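Local coordinates for protein multicopper oxidase (Uncultured bacterium, PDB 4E9X) that probably oxidises substrates at a mononuclear copper centre and passes the electrons to further copper ions, where dioxygen is reduced to water, at residues Ile10-Ile15 against Asn51-Pro56; Leu177-Arg182 against Lys287-Asp292. All blocks are in the same frame, centred on the assembly; numbering follows the deposited sequence.

Interaction 1. Residues Ile10-Ile15 against Asn51-Pro56; sequences IEEVTI and NNTSLP
Ile10 and Asn51 form the last parallel beta bridge between strand 3-18 and the end of strand 44-51. Asn52 N gives its hydrogen to Ile10 O at 2.9 Å, while Ile10 also bonds through its backbone to Thr50. Past this rung the chain at 52-56 turns away, and side chains take over.

Both glutamates grip that turn. Glu12 reaches Ser54 with CG anti to its own carbonyl carbon (chi1 -67°) and the chain straight beyond. Its OE2 collects two donors: Ser54 OG at 2.6 Å, on the syn lone pair, and Ser54 N at 2.9 Å, from above the carboxylate plane. Two bonds on one oxygen should fix the rotation of the carboxylate. Glu11 bends at chi2 to lie alongside Asn52, pointing the same way; Asn52 ND2 meets Glu11 OE2 at 3.0 Å in a nearly straight bond (173°), and that oxygen also bonds Thr9 OG1. One water accepts from Glu12 N and donates to Glu11 OE1 and Asn52 O.

The van der Waals contact is small: Thr53 CG2 lies 3.4 Å from Ile10 O and touches Ile10 CG2 at 3.7 Å.

Within the turn, Asn51 OD1 accepts from Thr53 N and Thr53 OG1, while Asn51 ND2 reaches Leu55 O and also bonds Ile83 O. Leu55 N in turn bonds Thr53 OG1. The result is an Asx turn running into an ST turn. Thr53 OG1 is also hydrogen-bonded to His57 NE2, and Ile10 packs on His57 and Met118. Both of those residues bind the mononuclear copper with Cys105 and His112, the ligand set of a cupredoxin type 1 site, so the strand and the turn together supply second-shell contacts to the copper ligands.

Interaction 2. Residues Leu177-Arg182 against Lys287-Asp292; sequences LTQPLR and KDKDYD
Gln179 meets the backbone of 290-292 with both ends of its amide, in the compact part of the contact. Its chain bends at chi2 (-85°) to lay the amide against the loop. NE2 donates to Asp290 O at 3.1 Å, almost in the amide plane, whereas Asp292 N approaches Gln179 OE1 at 3.0 Å from well above the carbonyl plane. Beside it Lys289 NZ is shared between Pro176 O, its stronger partner, and Thr178 O at 2.9 Å, nearly along the C=O axis.

Equally close is a cation-pi stack. Arg182, extended from CG to NE, lays its guanidinium flat on Tyr291: CZ is 3.8 Å from the ring centroid, the planes lie 13° apart, and CD makes a CH-pi contact over the same face. Pro180 CG adds an apolar touch on Tyr291 CD1 at 3.9 Å. Only the partly exposed margin is loose, and there water joins Arg182 NH2 to Lys289 O, Arg182 N to Tyr291 OH, and Pro180 O to Asp292 O.

Arg182 NE makes a salt bridge to Glu274, and Leu181 bonds through its backbone to Val272 and Glu274. Residues 289-292 lie against the loop that leads into strand 181-183 and against Arg182 on that strand, an outermost strand of its sheet within this chain, paired in parallel with 270-275.

From the N terminus, strand 3-18 comes first, and interaction 1 closes a loop of 35 residues where the chain leaves strand 44-51. Interaction 2 opens only later: 104 residues, half of them strand, separate its segments, and it joins the entry to strand 181-183 to the loop after strand 270-275. The two are in series and neither nest nor cross; the centres of interactions 1 and 2 lie 29 Å apart, and the nearest atoms of interactions 1 and 2 about 8 Å. Beyond 287-292 the chain returns to the first part of the fold, adding strand 306-308 next to 36-40 and pairing 316-317 with 3-18, where Thr14 bonds Glu316. Leu177 also touches Pro19, just beyond strand 3-18.

Interaction 1. Residues Ile10-Ile15 against Asn51-Pro56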
# COMPACT_ATOMS: atom_id res chain seq x y z
N ILE A 10 23.28 8.17 -21.54
CA ILE A 10 22.04 7.44 -21.63
C ILE A 10 22.18 6.54 -22.86
O ILE A 10 22.47 7.12 -23.92
CB ILE A 10 20.77 8.29 -21.71
CG1 ILE A 10 20.77 9.44 -20.71
CG2 ILE A 10 19.54 7.42 -21.46
CD1 ILE A 10 19.56 10.36 -20.85
N GLU A 11 22.00 5.24 -22.75
CA GLU A 11 22.35 4.28 -23.80
C GLU A 11 21.19 3.35 -24.10
O GLU A 11 20.45 2.98 -23.17
CB GLU A 11 23.56 3.41 -23.38
CG GLU A 11 24.77 4.27 -23.00
CD GLU A 11 25.47 4.99 -24.14
OE1 GLU A 11 25.23 4.69 -25.33
OE2 GLU A 11 26.30 5.92 -23.83
N GLU A 12 21.06 2.91 -25.36
CA GLU A 12 20.13 1.85 -25.70
C GLU A 12 20.88 0.53 -25.57
O GLU A 12 21.81 0.26 -26.32
CB GLU A 12 19.61 2.01 -27.14
CG GLU A 12 18.75 3.26 -27.24
CD GLU A 12 18.14 3.54 -28.59
OE1 GLU A 12 18.33 2.75 -29.55
OE2 GLU A 12 17.41 4.55 -28.68
N VAL A 13 20.45 -0.27 -24.58
CA VAL A 13 21.04 -1.58 -24.37
C VAL A 13 19.92 -2.56 -24.07
O VAL A 13 18.76 -2.17 -23.80
CB VAL A 13 22.09 -1.59 -23.22
CG1 VAL A 13 23.26 -0.69 -23.54
CG2 VAL A 13 21.46 -1.18 -21.87
N THR A 14 20.27 -3.85 -24.15
CA THR A 14 19.36 -4.94 -23.76
C THR A 14 19.94 -5.68 -22.53
O THR A 14 21.11 -6.04 -22.51
CB THR A 14 19.22 -5.92 -24.95
OG1 THR A 14 18.64 -5.22 -26.08
CG2 THR A 14 18.33 -7.11 -24.63
N ILE A 15 19.06 -5.88 -21.56
CA ILE A 15 19.47 -6.56 -20.34
C ILE A 15 18.75 -7.87 -20.22
O ILE A 15 17.67 -8.02 -20.75
CB ILE A 15 19.23 -5.68 -19.06
CG1 ILE A 15 17.79 -5.23 -18.96
CG2 ILE A 15 20.21 -4.51 -19.07
CD1 ILE A 15 17.46 -4.61 -17.59
N ASN A 51 22.75 12.31 -24.06
CA ASN A 51 21.72 11.36 -24.49
C ASN A 51 22.16 10.63 -25.77
O ASN A 51 22.05 11.21 -26.86
CB ASN A 51 20.43 12.16 -24.75
CG ASN A 51 19.27 11.28 -25.18
OD1 ASN A 51 19.46 10.06 -25.32
ND2 ASN A 51 18.10 11.88 -25.35
N ASN A 52 22.62 9.39 -25.67
CA ASN A 52 23.01 8.57 -26.80
C ASN A 52 21.89 7.65 -27.24
O ASN A 52 22.19 6.61 -27.83
CB ASN A 52 24.30 7.79 -26.54
CG ASN A 52 25.50 8.74 -26.38
OD1 ASN A 52 25.58 9.73 -27.07
ND2 ASN A 52 26.38 8.44 -25.44
N THR A 53 20.67 8.06 -27.02
CA THR A 53 19.53 7.23 -27.46
C THR A 53 18.74 8.00 -28.53
O THR A 53 19.11 9.13 -28.86
CB THR A 53 18.56 6.84 -26.33
OG1 THR A 53 17.70 7.98 -26.06
CG2 THR A 53 19.31 6.52 -25.07
N SER A 54 17.72 7.37 -29.07
CA SER A 54 16.88 7.91 -30.13
C SER A 54 15.70 8.71 -29.62
O SER A 54 14.97 9.20 -30.47
CB SER A 54 16.31 6.76 -31.00
OG SER A 54 15.62 5.81 -30.12
N LEU A 55 15.56 8.88 -28.30
CA LEU A 55 14.36 9.52 -27.75
C LEU A 55 14.79 10.55 -26.72
O LEU A 55 15.88 10.45 -26.16
CB LEU A 55 13.47 8.49 -27.07
CG LEU A 55 12.73 7.45 -27.91
CD1 LEU A 55 11.83 6.55 -27.10
CD2 LEU A 55 11.89 8.19 -28.96
N PRO A 56 13.95 11.56 -26.44
CA PRO A 56 14.26 12.53 -25.43
C PRO A 56 14.11 11.96 -24.00
O PRO A 56 13.30 11.07 -23.72
CB PRO A 56 13.22 13.63 -25.66
CG PRO A 56 12.17 13.01 -26.50
CD PRO A 56 12.70 11.81 -27.18
O HOH W 1 23.17 4.05 -27.07

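Interaction 2. Residues Leu177-Arg182 against Lys287-Asp292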
# COMPACT_ATOMS: atom_id res chain seq x y z
N LEU A 177 18.15 -15.40 -11.15
CA LEU A 177 19.25 -14.54 -11.66
C LEU A 177 19.63 -13.45 -10.70
O LEU A 177 20.60 -12.71 -10.95
CB LEU A 177 18.91 -13.96 -13.03
CG LEU A 177 18.67 -15.00 -14.14
CD1 LEU A 177 18.45 -14.29 -15.48
CD2 LEU A 177 19.81 -16.01 -14.19
N THR A 178 18.91 -13.29 -9.60
CA THR A 178 19.36 -12.43 -8.51
C THR A 178 20.58 -13.08 -7.86
O THR A 178 21.05 -14.14 -8.26
CB THR A 178 18.21 -12.24 -7.51
OG1 THR A 178 17.76 -13.56 -7.22
CG2 THR A 178 17.05 -11.47 -8.09
N GLN A 179 21.12 -12.43 -6.83
CA GLN A 179 22.31 -12.92 -6.12
C GLN A 179 22.01 -12.94 -4.62
O GLN A 179 21.20 -12.12 -4.14
CB GLN A 179 23.49 -11.96 -6.35
CG GLN A 179 23.95 -11.99 -7.81
CD GLN A 179 24.92 -13.12 -8.06
OE1 GLN A 179 25.45 -13.69 -7.12
NE2 GLN A 179 25.11 -13.41 -9.34
N PRO A 180 22.67 -13.80 -3.90
CA PRO A 180 22.51 -13.84 -2.45
C PRO A 180 23.12 -12.63 -1.78
O PRO A 180 24.03 -11.97 -2.28
CB PRO A 180 23.31 -15.12 -2.04
CG PRO A 180 24.33 -15.31 -3.15
CD PRO A 180 23.62 -14.83 -4.40
N LEU A 181 22.60 -12.37 -0.58
CA LEU A 181 23.11 -11.33 0.34
C LEU A 181 23.95 -12.10 1.36
O LEU A 181 23.41 -12.76 2.27
CB LEU A 181 21.93 -10.57 0.93
CG LEU A 181 22.14 -9.20 1.57
CD1 LEU A 181 20.81 -8.52 1.89
CD2 LEU A 181 22.99 -9.32 2.83
N ARG A 182 25.28 -12.08 1.19
CA ARG A 182 26.18 -12.89 2.01
C ARG A 182 26.64 -12.11 3.22
O ARG A 182 27.14 -10.97 3.09
CB ARG A 182 27.39 -13.41 1.20
CG ARG A 182 26.89 -14.41 0.15
CD ARG A 182 28.07 -15.15 -0.48
NE ARG A 182 27.61 -16.17 -1.40
CZ ARG A 182 28.38 -16.80 -2.26
NH1 ARG A 182 29.66 -16.51 -2.37
NH2 ARG A 182 27.86 -17.73 -3.07
N LYS A 287 23.73 -23.53 -4.55
CA LYS A 287 25.06 -24.12 -4.34
C LYS A 287 25.96 -23.80 -5.53
O LYS A 287 25.53 -23.85 -6.69
CB LYS A 287 24.91 -25.63 -4.14
CG LYS A 287 26.23 -26.37 -4.13
CD LYS A 287 26.00 -27.87 -4.21
CE LYS A 287 27.35 -28.55 -4.36
NZ LYS A 287 28.41 -27.95 -3.48
N ASP A 288 27.21 -23.41 -5.35
CA ASP A 288 27.97 -23.08 -6.60
C ASP A 288 27.45 -21.96 -7.49
O ASP A 288 27.72 -21.80 -8.69
CB ASP A 288 28.15 -24.31 -7.52
CG ASP A 288 28.92 -25.39 -6.80
OD1 ASP A 288 29.93 -25.04 -6.15
OD2 ASP A 288 28.51 -26.57 -6.90
N LYS A 289 26.67 -21.05 -6.95
CA LYS A 289 26.28 -19.80 -7.66
C LYS A 289 27.46 -19.06 -8.21
O LYS A 289 28.48 -18.94 -7.52
CB LYS A 289 25.59 -18.95 -6.60
CG LYS A 289 25.07 -17.59 -7.06
CD LYS A 289 24.08 -17.72 -8.25
CE LYS A 289 23.20 -16.50 -8.22
NZ LYS A 289 22.26 -16.52 -9.37
N ASP A 290 27.39 -18.54 -9.41
CA ASP A 290 28.42 -17.62 -9.95
C ASP A 290 28.16 -16.27 -9.28
O ASP A 290 27.31 -15.49 -9.73
CB ASP A 290 28.33 -17.58 -11.45
CG ASP A 290 29.34 -16.70 -12.14
OD1 ASP A 290 30.11 -15.97 -11.47
OD2 ASP A 290 29.36 -16.76 -13.40
N TYR A 291 28.88 -16.01 -8.19
CA TYR A 291 28.54 -14.93 -7.29
C TYR A 291 29.02 -13.55 -7.69
O TYR A 291 30.17 -13.38 -8.13
CB TYR A 291 29.19 -15.31 -5.94
CG TYR A 291 29.01 -14.31 -4.83
CD1 TYR A 291 27.76 -13.90 -4.38
CD2 TYR A 291 30.13 -13.78 -4.20
CE1 TYR A 291 27.65 -12.97 -3.35
CE2 TYR A 291 30.07 -12.88 -3.16
CZ TYR A 291 28.80 -12.47 -2.75
OH TYR A 291 28.69 -11.59 -1.69
N ASP A 292 28.17 -12.56 -7.49
CA ASP A 292 28.49 -11.15 -7.66
C ASP A 292 28.43 -10.42 -6.30
O ASP A 292 27.33 -10.13 -5.82
CB ASP A 292 27.48 -10.51 -8.61
CG ASP A 292 27.69 -9.04 -8.77
OD1 ASP A 292 28.70 -8.50 -8.28
OD2 ASP A 292 26.78 -8.39 -9.41
O HOH W 2 25.56 -9.93 -3.54
O HOH W 3 26.55 -10.25 -0.80
O HOH W 4 29.27 -19.40 -4.86